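PDB 2INU: inulin fructotransferase from Bacillus sp. snu-7, which probably converts inulin into difructose dianhydride III by an intramolecular fructosyl transfer, acting as a lyase-type fructotransferase in a three-chain assembly. Local coordinates for residues 249-254 against 273-278; 289-294 against 330-335; 386-391 against 404-409. One frame throughout, in Å; residues are numbered along the deposited sequence.

Interaction 1: residues 249-254 against 273-278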
loop_
_atom_site.group_PDB
_atom_site.type_symbol
_atom_site.label_atom_id
_atom_site.label_comp_id
_atom_site.label_asym_id
_atom_site.label_seq_id
_atom_site.Cartn_x
_atom_site.Cartn_y
_atom_site.Cartn_z
ATOM N N LEU A 249 -9.539 -7.764 -5.837
ATOM C CA LEU A 249 -10.860 -8.305 -5.582
ATOM C C LEU A 249 -11.216 -9.332 -6.634
ATOM O O LEU A 249 -11.303 -9.035 -7.824
ATOM C CB LEU A 249 -11.888 -7.180 -5.572
ATOM C CG LEU A 249 -11.445 -6.004 -4.702
ATOM C CD1 LEU A 249 -12.460 -4.890 -4.799
ATOM C CD2 LEU A 249 -11.276 -6.464 -3.261
ATOM N N PHE A 250 -11.434 -10.553 -6.179
ATOM C CA PHE A 250 -11.746 -11.647 -7.081
ATOM C C PHE A 250 -13.125 -12.241 -6.837
ATOM O O PHE A 250 -13.844 -11.839 -5.919
ATOM C CB PHE A 250 -10.652 -12.712 -6.959
ATOM C CG PHE A 250 -10.230 -12.967 -5.547
ATOM C CD1 PHE A 250 -11.011 -13.760 -4.707
ATOM C CD2 PHE A 250 -9.060 -12.399 -5.041
ATOM C CE1 PHE A 250 -10.628 -13.986 -3.391
ATOM C CE2 PHE A 250 -8.674 -12.626 -3.714
ATOM C CZ PHE A 250 -9.461 -13.420 -2.898
ATOM N N PRO A 251 -13.521 -13.192 -7.679
ATOM C CA PRO A 251 -14.812 -13.856 -7.594
ATOM C C PRO A 251 -15.675 -14.160 -6.383
ATOM O O PRO A 251 -15.230 -14.364 -5.250
ATOM C CB PRO A 251 -14.577 -15.103 -8.427
ATOM C CG PRO A 251 -13.925 -14.504 -9.599
ATOM C CD PRO A 251 -12.894 -13.537 -8.975
ATOM N N ARG A 252 -16.885 -14.199 -5.569
ATOM C CA ARG A 252 -18.217 -14.127 -6.372
ATOM C C ARG A 252 -19.142 -13.433 -5.438
ATOM O O ARG A 252 -20.213 -13.947 -5.119
ATOM C CB ARG A 252 -18.547 -15.598 -6.613
ATOM C CG ARG A 252 -18.806 -16.448 -5.426
ATOM C CD ARG A 252 -19.052 -17.990 -5.786
ATOM N NE ARG A 252 -18.244 -18.622 -6.787
ATOM C CZ ARG A 252 -17.155 -19.309 -6.509
ATOM N NH1 ARG A 252 -16.738 -19.459 -5.261
ATOM N NH2 ARG A 252 -16.481 -19.868 -7.505
ATOM N N GLY A 253 -18.745 -12.288 -4.990
ATOM C CA GLY A 253 -19.760 -11.359 -4.502
ATOM C C GLY A 253 -20.827 -11.040 -5.532
ATOM O O GLY A 253 -20.698 -11.412 -6.692
ATOM N N ARG A 254 -21.895 -10.373 -5.107
ATOM C CA ARG A 254 -22.952 -9.987 -6.040
ATOM C C ARG A 254 -22.358 -8.766 -6.728
ATOM O O ARG A 254 -22.721 -8.413 -7.855
ATOM C CB ARG A 254 -24.240 -9.603 -5.293
ATOM C CG ARG A 254 -24.148 -8.294 -4.514
ATOM C CD ARG A 254 -25.381 -8.063 -3.641
ATOM N NE ARG A 254 -25.379 -6.723 -3.062
ATOM C CZ ARG A 254 -25.878 -6.423 -1.868
ATOM N NH1 ARG A 254 -26.423 -7.371 -1.113
ATOM N NH2 ARG A 254 -25.824 -5.176 -1.424
ATOM N N GLN A 273 -12.226 -8.721 -10.536
ATOM C CA GLN A 273 -12.617 -9.887 -11.332
ATOM C C GLN A 273 -13.937 -10.441 -10.814
ATOM O O GLN A 273 -14.016 -10.892 -9.673
ATOM C CB GLN A 273 -11.551 -10.986 -11.263
ATOM C CG GLN A 273 -11.780 -12.110 -12.282
ATOM C CD GLN A 273 -10.916 -13.331 -12.063
ATOM O OE1 GLN A 273 -10.610 -14.066 -13.012
ATOM N NE2 GLN A 273 -10.531 -13.571 -10.810
ATOM N N GLY A 274 -14.968 -10.391 -11.652
ATOM C CA GLY A 274 -16.261 -10.897 -11.246
ATOM C C GLY A 274 -16.868 -11.836 -12.269
ATOM O O GLY A 274 -16.428 -11.897 -13.412
ATOM N N PHE A 275 -17.891 -12.575 -11.854
ATOM C CA PHE A 275 -18.587 -13.508 -12.744
ATOM C C PHE A 275 -19.986 -13.004 -13.030
ATOM O O PHE A 275 -20.764 -13.672 -13.708
ATOM C CB PHE A 275 -18.751 -14.893 -12.114
ATOM C CG PHE A 275 -17.465 -15.625 -11.849
ATOM C CD1 PHE A 275 -16.381 -15.514 -12.708
ATOM C CD2 PHE A 275 -17.375 -16.503 -10.772
ATOM C CE1 PHE A 275 -15.230 -16.280 -12.502
ATOM C CE2 PHE A 275 -16.241 -17.265 -10.559
ATOM C CZ PHE A 275 -15.166 -17.156 -11.421
ATOM N N TYR A 276 -20.320 -11.839 -12.493
ATOM C CA TYR A 276 -21.652 -11.296 -12.689
ATOM C C TYR A 276 -21.715 -9.813 -12.969
ATOM O O TYR A 276 -20.753 -9.072 -12.777
ATOM C CB TYR A 276 -22.530 -11.515 -11.448
ATOM C CG TYR A 276 -22.257 -12.759 -10.656
ATOM C CD1 TYR A 276 -22.619 -14.015 -11.142
ATOM C CD2 TYR A 276 -21.673 -12.679 -9.394
ATOM C CE1 TYR A 276 -22.418 -15.154 -10.379
ATOM C CE2 TYR A 276 -21.462 -13.815 -8.629
ATOM C CZ TYR A 276 -21.836 -15.049 -9.127
ATOM O OH TYR A 276 -21.630 -16.181 -8.372
ATOM N N PRO A 277 -22.881 -9.375 -13.452
ATOM C CA PRO A 277 -23.214 -7.991 -13.776
ATOM C C PRO A 277 -23.061 -7.126 -12.523
ATOM O O PRO A 277 -23.231 -7.610 -11.408
ATOM C CB PRO A 277 -24.665 -8.108 -14.218
ATOM C CG PRO A 277 -24.644 -9.365 -15.009
ATOM C CD PRO A 277 -23.756 -10.305 -14.202
ATOM N N GLY A 278 -22.715 -5.860 -12.721
ATOM C CA GLY A 278 -22.557 -4.936 -11.608
ATOM C C GLY A 278 -21.467 -5.239 -10.586
ATOM O O GLY A 278 -21.746 -5.392 -9.396
HETATM O O HOH W 1 -18.285 -12.227 -8.808
HETATM O O HOH W 2 -20.691 -8.497 -9.902
#
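P251 lies over one face of the F275 ring. Its CG is 3.7 Å from the ring centroid and 20° off the normal, a CH-pi contact, with CG displaced toward the CZ side and CB near CE2 (3.5 Å). The two side chains cross at about a right angle. R252 takes the rim of the same ring: its NH2 stands 4.0 Å from F275 CE2, near the ring plane, while the guanidinium is turned 40° from that plane. A bend at chi3 (41°) swings the guanidinium away from the extended line of the chain; its charge is met by E301, and F306 adds a cation-pi contact. These loops leave consecutive coils of a right-handed parallel beta-helix, at the ends of strands 248-249 and 271-274. The parallel pairing of those strands still reaches this level, since Q273 N donates to L249 O over 2.9 Å. Past P251 and G274 the backbones draw apart and Y276 fills the interval, presenting its ring edge to the first loop: G253 O lies in the ring plane, 3.1 Å from Y276 CD2. F275 CB covers one face of this ring. Two waters sit between the loops; one accepts from F275 N and donates weakly to G253 O, the other lies 2.9 Å from both R254 O and Y276 O. The F250 side chain, whose end leads away from 273-278, packs on A217 of the second subunit.

Interaction 2: residues 289-294 against 330-335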
loop_
_atom_site.group_PDB
_atom_site.type_symbol
_atom_site.label_atom_id
_atom_site.label_comp_id
_atom_site.label_asym_id
_atom_site.label_seq_id
_atom_site.Cartn_x
_atom_site.Cartn_y
_atom_site.Cartn_z
ATOM N N ASN A 289 -17.261 11.150 -7.321
ATOM C CA ASN A 289 -16.296 10.096 -7.043
ATOM C C ASN A 289 -15.389 9.809 -8.229
ATOM O O ASN A 289 -15.769 10.003 -9.392
ATOM C CB ASN A 289 -17.025 8.821 -6.624
ATOM C CG ASN A 289 -17.964 9.056 -5.463
ATOM O OD1 ASN A 289 -17.532 9.223 -4.322
ATOM N ND2 ASN A 289 -19.259 9.096 -5.752
ATOM N N LEU A 290 -14.182 9.355 -7.910
ATOM C CA LEU A 290 -13.180 9.034 -8.910
ATOM C C LEU A 290 -12.929 7.533 -8.991
ATOM O O LEU A 290 -12.520 6.906 -8.006
ATOM C CB LEU A 290 -11.887 9.769 -8.571
ATOM C CG LEU A 290 -10.624 9.468 -9.379
ATOM C CD1 LEU A 290 -10.842 9.798 -10.844
ATOM C CD2 LEU A 290 -9.471 10.284 -8.811
ATOM N N ILE A 291 -13.205 6.968 -10.163
ATOM C CA ILE A 291 -13.007 5.544 -10.416
ATOM C C ILE A 291 -12.020 5.538 -11.567
ATOM O O ILE A 291 -12.401 5.738 -12.718
ATOM C CB ILE A 291 -14.305 4.880 -10.868
ATOM C CG1 ILE A 291 -15.412 5.199 -9.858
ATOM C CG2 ILE A 291 -14.102 3.375 -10.991
ATOM C CD1 ILE A 291 -15.179 4.614 -8.501
ATOM N N THR A 292 -10.753 5.296 -11.263
ATOM C CA THR A 292 -9.745 5.340 -12.300
ATOM C C THR A 292 -8.579 4.391 -12.081
ATOM O O THR A 292 -8.297 3.990 -10.951
ATOM C CB THR A 292 -9.221 6.782 -12.407
ATOM O OG1 THR A 292 -8.421 6.934 -13.583
ATOM C CG2 THR A 292 -8.387 7.133 -11.177
ATOM N N ALA A 293 -7.900 4.049 -13.173
ATOM C CA ALA A 293 -6.739 3.166 -13.123
ATOM C C ALA A 293 -7.032 1.780 -12.542
ATOM O O ALA A 293 -6.189 1.201 -11.850
ATOM C CB ALA A 293 -5.628 3.830 -12.323
ATOM N N ASN A 294 -8.211 1.242 -12.837
ATOM C CA ASN A 294 -8.591 -0.078 -12.337
ATOM C C ASN A 294 -8.696 -1.072 -13.488
ATOM O O ASN A 294 -9.064 -0.707 -14.607
ATOM C CB ASN A 294 -9.961 -0.028 -11.650
ATOM C CG ASN A 294 -10.006 0.952 -10.500
ATOM O OD1 ASN A 294 -9.415 0.723 -9.440
ATOM N ND2 ASN A 294 -10.698 2.065 -10.707
ATOM N N SER A 330 -12.469 6.896 -15.495
ATOM C CA SER A 330 -11.491 6.980 -16.566
ATOM C C SER A 330 -10.265 6.106 -16.377
ATOM O O SER A 330 -10.035 5.544 -15.305
ATOM C CB SER A 330 -11.042 8.434 -16.711
ATOM O OG SER A 330 -10.430 8.877 -15.506
ATOM N N ASP A 331 -9.477 6.017 -17.443
ATOM C CA ASP A 331 -8.246 5.248 -17.443
ATOM C C ASP A 331 -8.411 3.849 -16.851
ATOM O O ASP A 331 -7.576 3.397 -16.067
ATOM C CB ASP A 331 -7.177 6.024 -16.680
ATOM C CG ASP A 331 -5.812 5.413 -16.818
ATOM O OD1 ASP A 331 -5.489 4.931 -17.922
ATOM O OD2 ASP A 331 -5.049 5.433 -15.831
ATOM N N ASN A 332 -9.494 3.172 -17.234
ATOM C CA ASN A 332 -9.787 1.813 -16.763
ATOM C C ASN A 332 -9.715 0.842 -17.944
ATOM O O ASN A 332 -9.976 1.238 -19.084
ATOM C CB ASN A 332 -11.200 1.743 -16.166
ATOM C CG ASN A 332 -11.379 2.648 -14.959
ATOM O OD1 ASN A 332 -10.675 2.513 -13.955
ATOM N ND2 ASN A 332 -12.332 3.574 -15.049
ATOM N N LEU A 333 -9.358 -0.417 -17.681
ATOM C CA LEU A 333 -9.297 -1.416 -18.747
ATOM C C LEU A 333 -10.362 -2.483 -18.499
ATOM O O LEU A 333 -10.348 -3.146 -17.464
ATOM C CB LEU A 333 -7.902 -2.063 -18.814
ATOM C CG LEU A 333 -7.547 -2.817 -20.114
ATOM C CD1 LEU A 333 -6.078 -3.216 -20.095
ATOM C CD2 LEU A 333 -8.428 -4.044 -20.289
ATOM N N PHE A 334 -11.284 -2.629 -19.448
ATOM C CA PHE A 334 -12.355 -3.611 -19.335
ATOM C C PHE A 334 -12.102 -4.847 -20.199
ATOM O O PHE A 334 -12.025 -4.754 -21.422
ATOM C CB PHE A 334 -13.702 -3.008 -19.751
ATOM C CG PHE A 334 -14.233 -1.962 -18.808
ATOM C CD1 PHE A 334 -13.622 -0.715 -18.713
ATOM C CD2 PHE A 334 -15.359 -2.216 -18.034
ATOM C CE1 PHE A 334 -14.120 0.266 -17.867
ATOM C CE2 PHE A 334 -15.869 -1.238 -17.178
ATOM C CZ PHE A 334 -15.254 -0.003 -17.095
ATOM N N ALA A 335 -11.995 -6.006 -19.556
ATOM C CA ALA A 335 -11.778 -7.271 -20.258
ATOM C C ALA A 335 -13.014 -8.122 -20.002
ATOM O O ALA A 335 -13.194 -8.676 -18.918
ATOM C CB ALA A 335 -10.537 -7.967 -19.720
#
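T292 and S330 form a parallel bridge with CA atoms 4.9 Å apart, after which both chains turn a corner through residues of positive phi, A293 and D331, and stay paired past it, L333 N donating to N294 O (3.1 Å). This is a corner between two faces of the right-handed parallel beta-helix, and an asparagine follows the bend in both of these coils. N294 and N332 thereby line up as in the asparagine rows of pectate-lyase-like helices: they run side by side in the same direction, their amide planes 14° apart. N332 OD1 is gripped twice by N294. The backbone N reaches it in the carbonyl plane at 3.0 Å, and ND2, tilted from that plane, at 3.3 Å. The row extends both ways, for N294 OD1 receives N270 ND2 and N332 ND2 also serves N366 OD1, while N294 ND2 also donates to V267 O. These buried amides thus bond to one another, to N294 N at the turn and to strand carbonyls.

On the outside of the bend lies the trimer interface. T292 OG1 is 2.7 Å from S330 O, but D331 of the third subunit competes for its hydroxyl and also binds S330 OG; the carboxylate of D331 in turn reaches T292 and S330 of the second subunit. I291 O accepts two donors: S330 N at 3.0 Å, and N332 ND2, which comes from above the carbonyl plane at 3.2 Å with a nearly straight N-H...O angle of 166°.

Interaction 3: residues 386-391 against 404-409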
loop_
_atom_site.group_PDB
_atom_site.type_symbol
_atom_site.label_atom_id
_atom_site.label_comp_id
_atom_site.label_asym_id
_atom_site.label_seq_id
_atom_site.Cartn_x
_atom_site.Cartn_y
_atom_site.Cartn_z
ATOM N N SER A 386 -23.783 14.481 -19.710
ATOM C CA SER A 386 -22.698 13.495 -19.579
ATOM C C SER A 386 -21.613 13.786 -20.610
ATOM O O SER A 386 -21.864 14.480 -21.598
ATOM C CB SER A 386 -23.217 12.069 -19.807
ATOM O OG SER A 386 -24.328 11.771 -18.980
ATOM N N LYS A 387 -20.410 13.261 -20.376
ATOM C CA LYS A 387 -19.284 13.460 -21.293
ATOM C C LYS A 387 -18.584 12.131 -21.552
ATOM O O LYS A 387 -18.095 11.488 -20.613
ATOM C CB LYS A 387 -18.245 14.418 -20.698
ATOM C CG LYS A 387 -18.764 15.783 -20.309
ATOM C CD LYS A 387 -18.932 16.687 -21.508
ATOM C CE LYS A 387 -19.212 18.111 -21.048
ATOM N NZ LYS A 387 -20.435 18.188 -20.213
ATOM N N VAL A 388 -18.511 11.720 -22.813
ATOM C CA VAL A 388 -17.832 10.471 -23.135
ATOM C C VAL A 388 -16.706 10.745 -24.120
ATOM O O VAL A 388 -16.943 11.143 -25.272
ATOM C CB VAL A 388 -18.809 9.433 -23.719
ATOM C CG1 VAL A 388 -18.109 8.096 -23.894
ATOM C CG2 VAL A 388 -20.007 9.280 -22.794
ATOM N N LEU A 389 -15.479 10.538 -23.641
ATOM C CA LEU A 389 -14.282 10.776 -24.438
ATOM C C LEU A 389 -13.424 9.532 -24.564
ATOM O O LEU A 389 -13.107 8.874 -23.561
ATOM C CB LEU A 389 -13.388 11.829 -23.790
ATOM C CG LEU A 389 -13.938 12.993 -22.978
ATOM C CD1 LEU A 389 -12.770 13.749 -22.358
ATOM C CD2 LEU A 389 -14.741 13.899 -23.867
ATOM N N ASP A 390 -13.025 9.227 -25.792
ATOM C CA ASP A 390 -12.139 8.103 -26.042
ATOM C C ASP A 390 -12.468 6.840 -25.255
ATOM O O ASP A 390 -11.591 6.227 -24.650
ATOM C CB ASP A 390 -10.712 8.558 -25.755
ATOM C CG ASP A 390 -10.410 9.901 -26.391
ATOM O OD1 ASP A 390 -10.800 10.093 -27.566
ATOM O OD2 ASP A 390 -9.783 10.764 -25.740
ATOM N N SER A 391 -13.738 6.446 -25.283
ATOM C CA SER A 391 -14.173 5.244 -24.582
ATOM C C SER A 391 -14.955 4.343 -25.533
ATOM O O SER A 391 -15.755 3.506 -25.100
ATOM C CB SER A 391 -15.031 5.612 -23.368
ATOM O OG SER A 391 -14.227 6.138 -22.330
ATOM N N THR A 404 -25.710 14.865 -24.374
ATOM C CA THR A 404 -24.472 14.140 -24.184
ATOM C C THR A 404 -23.455 14.589 -25.215
ATOM O O THR A 404 -23.768 14.725 -26.405
ATOM C CB THR A 404 -24.667 12.628 -24.328
ATOM O OG1 THR A 404 -25.513 12.146 -23.274
ATOM C CG2 THR A 404 -23.317 11.928 -24.250
ATOM N N ALA A 405 -22.239 14.837 -24.744
ATOM C CA ALA A 405 -21.154 15.239 -25.623
ATOM C C ALA A 405 -20.263 14.009 -25.739
ATOM O O ALA A 405 -19.758 13.501 -24.722
ATOM C CB ALA A 405 -20.393 16.401 -25.020
ATOM N N ILE A 406 -20.087 13.529 -26.969
ATOM C CA ILE A 406 -19.290 12.336 -27.214
ATOM C C ILE A 406 -18.148 12.587 -28.193
ATOM O O ILE A 406 -18.320 13.278 -29.194
ATOM C CB ILE A 406 -20.165 11.213 -27.819
ATOM C CG1 ILE A 406 -21.258 10.799 -26.834
ATOM C CG2 ILE A 406 -19.300 10.012 -28.201
ATOM C CD1 ILE A 406 -22.172 9.710 -27.359
ATOM N N ARG A 407 -16.980 12.018 -27.898
ATOM C CA ARG A 407 -15.818 12.124 -28.780
ATOM C C ARG A 407 -15.301 10.728 -29.068
ATOM O O ARG A 407 -14.792 10.051 -28.178
ATOM C CB ARG A 407 -14.696 12.953 -28.165
ATOM C CG ARG A 407 -13.499 13.083 -29.124
ATOM C CD ARG A 407 -12.431 14.019 -28.593
ATOM N NE ARG A 407 -11.736 13.461 -27.435
ATOM C CZ ARG A 407 -11.181 14.204 -26.484
ATOM N NH1 ARG A 407 -11.245 15.529 -26.555
ATOM N NH2 ARG A 407 -10.555 13.630 -25.469
ATOM N N PRO A 408 -15.470 10.266 -30.313
ATOM C CA PRO A 408 -15.021 8.937 -30.725
ATOM C C PRO A 408 -13.563 8.600 -30.447
ATOM O O PRO A 408 -12.703 9.476 -30.417
ATOM C CB PRO A 408 -15.275 8.941 -32.218
ATOM C CG PRO A 408 -16.504 9.717 -32.351
ATOM C CD PRO A 408 -16.359 10.856 -31.338
ATOM N N THR A 409 -13.295 7.321 -30.214
ATOM C CA THR A 409 -11.917 6.888 -30.054
ATOM C C THR A 409 -11.734 6.853 -31.570
ATOM O O THR A 409 -12.493 6.177 -32.263
ATOM C CB THR A 409 -11.784 5.457 -29.515
ATOM O OG1 THR A 409 -12.440 5.351 -28.247
ATOM C CG2 THR A 409 -10.311 5.109 -29.334
HETATM O O HOH W 3 -26.335 12.594 -20.615
HETATM O O HOH W 4 -15.724 7.657 -26.903
#
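The final coil of the right-handed parallel beta-helix is added here, strand 405-407 pairing in parallel with strand 387-389. Their axes approach to 4.7 Å and differ by only 3° in direction. The backbone bonds are regular: A405 N to S386 O, V388 N to A405 O, R407 N to V388 O, and D390 N to R407 O. V388 and I406 share one face of the sheet and touch through CB and CG1 at 4.2 Å. K387, A405, L389 and R407 occupy the other, where K387 CD rests 3.8 Å from A405 CB.

R407 carries the polar part of the contact. With CG anti to the backbone N (chi1 -179°) and a bend at chi3, its guanidinium lies with one face over L389 CG and its edge toward D390. NH2 makes the salt bridge to D390 OD2 at 3.0 Å, approaching from above the carboxylate plane, whereas NE to D390 OD1 is a weak 3.5 Å bond; the two flat groups are 24° apart. NH1 reaches D390 of the third subunit, and D390 OD1 receives R407 NH1 of the second, so the pairs form a ring through all three chains. Replacing D390 by an alanine is likely to leave its own R407 and R407 of the second subunit without their carboxylate mate, the already close arginine charges no longer having the carboxylates between them.

Waters bridge both ends of the strand pair, one between S386 OG and T404 OG1, which also hydrogen-bonds S399 OG, the other from S391 N to R407 O. Strand 387-389 has strand 362-370 as its other neighbour, while V388 meets strands 375-379 and 397-399, and I406 meets strand 397-399.

All three contacts join parallel neighbours of one beta-helix and follow in series toward its C-terminal end. Interaction 1 lies 16 Å from interaction 2 between centres, with nearest atoms about 7 Å apart; the strands 271-274 and 290-299 that they use are adjacent. Interactions 2 and 3 have centres 15 Å apart and nearest atoms about 6 Å apart, and both meet the neighbouring subunits through aspartates, D331 and D390, placed at positive-phi bends. Interactions 1 and 3 are separated by 27 Å between centres. A bound phosphonate lies about 12 Å from the side chain of L249 and one lies about 10 Å from that of N294, too far for either to touch it.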